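Local coordinates for actin binding protein family protein (Entamoeba histolytica HM-1:IMSS, PDB 6K2F), which probably binds monomeric actin and so limits its polymerisation, this chain being the N-terminal ADF-homology domain of a twinfilin, at residues A[2-7]-A[107-112]; A[24-27]-A[32-35]. All coordinates share one frame; numbering follows the deposited sequence.

Contact 1 of 2, residues A[2-7]-A[107-112]; sequences IELSTD and TTLGGS
The chi1 of L4 (-81°) sets its CG beside the backbone N and opposite the carbonyl carbon, and a chi2 of 72° then spreads the two methyls over T108 and L109 of the facing segment. In T108, chi1 of -57° puts OG1 beside its own backbone N and CG2 anti to that N; the methyl reaches L4 CD2, while the hydroxyl meets L4 CD1 and also a water. L4 CD1 lies 3.7 Å from T108 OG1, and L4 CD2 comes within 4.1 Å of T108 CG2, the two side chains lying alongside one another and pointing opposite ways. The same CD2 rests on the isobutyl fork of L109, 4.0 Å from its CG and nearly as close to both of its methyls. The backbones stay apart, with 7.5 Å between L4 CA and T108 CA, so side chains and water do the joining.

The polar half is made by that one water. It donates to E3 OE1 at 2.6 Å and to T108 OG1 at 2.8 Å, and it accepts from L4 N at 2.9 Å. Because T108 OG1 accepts a hydrogen bond from this water, its own hydrogen can go to R104 O, one helical turn earlier in helix 103-109. I9 and F12 of helix 6-18 continue the apolar patch, touching T108 and L109 respectively.

Here strand 3-4 meets the last turn of helix 103-109, which G110 ends with a positive phi. Leucine packing thus borders a water whose three bonds satisfy a strand amide, a carboxylate oxygen and a helix hydroxyl together, joining E3 OE1 to the T108 hydroxyl through water, while E3 OE2 makes a long, weak ion pair to R104 NE.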
loop_
_atom_site.group_PDB
_atom_site.type_symbol
_atom_site.label_atom_id
_atom_site.label_comp_id
_atom_site.label_asym_id
_atom_site.label_seq_id
_atom_site.Cartn_x
_atom_site.Cartn_y
_atom_site.Cartn_z
ATOM N N ILE A 2 5.943 10.458 27.598
ATOM C CA ILE A 2 5.592 10.873 26.213
ATOM C C ILE A 2 4.388 10.021 25.802
ATOM O O ILE A 2 4.458 8.793 25.948
ATOM C CB ILE A 2 6.785 10.663 25.264
ATOM C CG1 ILE A 2 8.012 11.485 25.677
ATOM C CG2 ILE A 2 6.402 10.941 23.824
ATOM C CD1 ILE A 2 7.841 12.978 25.513
ATOM N N GLU A 3 3.345 10.653 25.274
ATOM C CA GLU A 3 2.135 9.951 24.782
ATOM C C GLU A 3 2.062 10.082 23.265
ATOM O O GLU A 3 2.614 11.021 22.725
ATOM C CB GLU A 3 0.896 10.522 25.464
ATOM C CG GLU A 3 0.894 10.301 26.974
ATOM C CD GLU A 3 0.804 8.850 27.430
ATOM O OE1 GLU A 3 0.134 8.069 26.743
ATOM O OE2 GLU A 3 1.458 8.494 28.438
ATOM N N LEU A 4 1.394 9.154 22.595
ATOM C CA LEU A 4 1.082 9.320 21.154
ATOM C C LEU A 4 0.178 10.538 20.988
ATOM O O LEU A 4 -0.765 10.730 21.795
ATOM C CB LEU A 4 0.388 8.070 20.612
ATOM C CG LEU A 4 1.286 6.895 20.240
ATOM C CD1 LEU A 4 1.837 6.224 21.467
ATOM C CD2 LEU A 4 0.544 5.879 19.379
ATOM N N SER A 5 0.416 11.312 19.936
ATOM C CA SER A 5 -0.454 12.457 19.598
ATOM C C SER A 5 -1.814 11.912 19.176
ATOM O O SER A 5 -1.888 10.801 18.655
ATOM C CB SER A 5 0.124 13.336 18.544
ATOM O OG SER A 5 0.205 12.678 17.298
ATOM N N THR A 6 -2.858 12.700 19.375
ATOM C CA THR A 6 -4.210 12.367 18.870
ATOM C C THR A 6 -4.143 12.137 17.357
ATOM O O THR A 6 -4.768 11.168 16.880
ATOM C CB THR A 6 -5.221 13.464 19.200
ATOM O OG1 THR A 6 -5.198 13.628 20.614
ATOM C CG2 THR A 6 -6.614 13.119 18.724
ATOM N N ASP A 7 -3.424 12.992 16.622
ATOM C CA ASP A 7 -3.357 12.869 15.144
ATOM C C ASP A 7 -2.742 11.519 14.790
ATOM O O ASP A 7 -3.229 10.881 13.862
ATOM C CB ASP A 7 -2.578 14.008 14.483
ATOM C CG ASP A 7 -3.384 15.280 14.271
ATOM O OD1 ASP A 7 -4.621 15.240 14.449
ATOM O OD2 ASP A 7 -2.768 16.306 13.924
ATOM N N THR A 107 0.713 -0.222 24.500
ATOM C CA THR A 107 -0.170 0.192 25.611
ATOM C C THR A 107 -1.303 1.059 25.045
ATOM O O THR A 107 -2.445 0.939 25.520
ATOM C CB THR A 107 0.650 0.814 26.747
ATOM O OG1 THR A 107 1.302 1.967 26.234
ATOM C CG2 THR A 107 1.682 -0.136 27.311
ATOM N N THR A 108 -1.014 1.872 24.036
ATOM C CA THR A 108 -1.964 2.861 23.482
ATOM C C THR A 108 -2.837 2.215 22.410
ATOM O O THR A 108 -4.075 2.460 22.418
ATOM C CB THR A 108 -1.229 4.077 22.914
ATOM O OG1 THR A 108 -0.431 4.612 23.978
ATOM C CG2 THR A 108 -2.192 5.113 22.385
ATOM N N LEU A 109 -2.220 1.453 21.510
ATOM C CA LEU A 109 -2.917 0.975 20.294
ATOM C C LEU A 109 -3.542 -0.396 20.550
ATOM O O LEU A 109 -4.522 -0.711 19.869
ATOM C CB LEU A 109 -1.939 0.977 19.125
ATOM C CG LEU A 109 -1.384 2.371 18.807
ATOM C CD1 LEU A 109 -0.406 2.329 17.670
ATOM C CD2 LEU A 109 -2.527 3.348 18.522
ATOM N N GLY A 110 -3.020 -1.154 21.513
ATOM C CA GLY A 110 -3.570 -2.468 21.900
ATOM C C GLY A 110 -2.514 -3.544 21.802
ATOM O O GLY A 110 -1.658 -3.463 20.900
ATOM N N GLY A 111 -2.553 -4.513 22.716
ATOM C CA GLY A 111 -1.557 -5.597 22.809
ATOM C C GLY A 111 -1.591 -6.538 21.609
ATOM O O GLY A 111 -0.573 -7.208 21.399
ATOM N N SER A 112 -2.693 -6.588 20.848
ATOM C CA SER A 112 -2.850 -7.467 19.656
ATOM C C SER A 112 -2.175 -6.831 18.436
ATOM O O SER A 112 -1.982 -7.520 17.429
ATOM C CB SER A 112 -4.304 -7.772 19.353
ATOM O OG SER A 112 -4.973 -6.627 18.830
HETATM O O HOH W 1 -0.246 7.381 24.286
#

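Contact 2 of 2, residues A[24-27]-A[32-35]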
loop_
_atom_site.group_PDB
_atom_site.type_symbol
_atom_site.label_atom_id
_atom_site.label_comp_id
_atom_site.label_asym_id
_atom_site.label_seq_id
_atom_site.Cartn_x
_atom_site.Cartn_y
_atom_site.Cartn_z
ATOM N N ILE A 24 3.680 4.405 8.803
ATOM C CA ILE A 24 3.687 5.757 9.412
ATOM C C ILE A 24 5.016 5.908 10.126
ATOM O O ILE A 24 5.356 5.063 10.934
ATOM C CB ILE A 24 2.520 5.945 10.388
ATOM C CG1 ILE A 24 1.177 5.700 9.703
ATOM C CG2 ILE A 24 2.610 7.321 11.031
ATOM C CD1 ILE A 24 0.010 5.513 10.672
ATOM N N GLN A 25 5.769 6.930 9.772
ATOM C CA GLN A 25 7.002 7.275 10.504
ATOM C C GLN A 25 6.594 8.276 11.564
ATOM O O GLN A 25 5.782 9.183 11.233
ATOM C CB GLN A 25 8.062 7.879 9.600
ATOM C CG GLN A 25 9.378 8.146 10.324
ATOM C CD GLN A 25 10.398 8.672 9.351
ATOM O OE1 GLN A 25 10.061 9.347 8.385
ATOM N NE2 GLN A 25 11.650 8.370 9.613
ATOM N N ALA A 26 7.085 8.100 12.783
ATOM C CA ALA A 26 6.737 9.015 13.888
ATOM C C ALA A 26 8.007 9.411 14.628
ATOM O O ALA A 26 8.943 8.616 14.704
ATOM C CB ALA A 26 5.736 8.367 14.806
ATOM N N THR A 27 8.029 10.612 15.180
ATOM C CA THR A 27 9.145 11.080 16.026
ATOM C C THR A 27 8.570 11.738 17.270
ATOM O O THR A 27 7.403 12.169 17.271
ATOM C CB THR A 27 10.100 12.049 15.315
ATOM O OG1 THR A 27 9.378 13.209 14.902
ATOM C CG2 THR A 27 10.751 11.419 14.106
ATOM N N THR A 32 4.893 14.744 22.687
ATOM C CA THR A 32 4.069 13.697 22.042
ATOM C C THR A 32 4.876 12.972 20.975
ATOM O O THR A 32 5.914 13.446 20.512
ATOM C CB THR A 32 2.736 14.235 21.506
ATOM O OG1 THR A 32 3.006 15.375 20.687
ATOM C CG2 THR A 32 1.773 14.604 22.615
ATOM N N ILE A 33 4.394 11.792 20.616
ATOM C CA ILE A 33 4.823 11.120 19.375
ATOM C C ILE A 33 3.955 11.619 18.225
ATOM O O ILE A 33 2.740 11.409 18.268
ATOM C CB ILE A 33 4.791 9.594 19.516
ATOM C CG1 ILE A 33 5.318 9.120 20.870
ATOM C CG2 ILE A 33 5.596 8.998 18.390
ATOM C CD1 ILE A 33 5.239 7.620 21.016
ATOM N N ASN A 34 4.583 12.236 17.230
ATOM C CA ASN A 34 3.903 12.922 16.113
ATOM C C ASN A 34 4.201 12.196 14.805
ATOM O O ASN A 34 5.300 11.659 14.644
ATOM C CB ASN A 34 4.343 14.382 16.011
ATOM C CG ASN A 34 3.849 15.231 17.162
ATOM O OD1 ASN A 34 3.230 14.723 18.092
ATOM N ND2 ASN A 34 4.073 16.530 17.097
ATOM N N ILE A 35 3.263 12.273 13.869
ATOM C CA ILE A 35 3.454 11.810 12.474
ATOM C C ILE A 35 4.586 12.633 11.858
ATOM O O ILE A 35 4.521 13.900 11.926
ATOM C CB ILE A 35 2.182 11.981 11.636
ATOM C CG1 ILE A 35 1.000 11.191 12.201
ATOM C CG2 ILE A 35 2.461 11.620 10.188
ATOM C CD1 ILE A 35 -0.326 11.734 11.751
HETATM O O HOH W 2 7.260 13.982 13.660
#
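T27 and N34 form an antiparallel hydrogen-bonded pair: T27 N donates to N34 O at 3.0 Å, and N34 N returns a 2.8 Å bond to T27 O that is almost straight (178° at the hydrogen). Next along, A26 and I35 make a non-hydrogen-bonded pair with side chains that diverge.

Two CA-H···O contacts lie beside these bonds. A26 CA sits 3.1 Å from N34 O, well bent at the hydrogen (127°), and I33 CA lies 3.5 Å from T27 O.

Apolar contact is small but close: A26 CB meets I33 CG2 at 3.6 Å. With chi1 of I33 at -41°, CG2 stands anti to the backbone N, which brings it to A26 CB, while the longer CG1 arm leads off from the pair. I24 CG2 and I35 CG1 approach more loosely, and I24 also packs on L8 and M15 of helix 6-18.

Water adds a polar link on the side shared by T27 and N34, lying 2.6 Å from T27 OG1 and donating to N34 O.

The short strand axes run at 143°, a strongly twisted antiparallel pairing. This is the beta hairpin of strands 23-29 and 32-39, which in the ADF-homology fold belongs to the central mixed sheet packed between helices.

How the contacts relate
From the N terminus, strand 3-4 enters first and leads straight into helix 6-18, after which the chain turns into the hairpin of contact 2. That contact closes a short loop, with four residues between 24-27 and 32-35. Contact 1 closes a far longer one, bringing 107-112 back to 2-7, so the whole hairpin falls within its span and the two loops do not cross. Their centres lie 11 Å apart. Direct bonding joins them: strand 3-4 runs parallel to strand 32-39, with E3 O and S5 N probably hydrogen-bonded to I33 N and I33 O. Helix 103-109, the N-terminal strand and the hairpin are thereby linked in series.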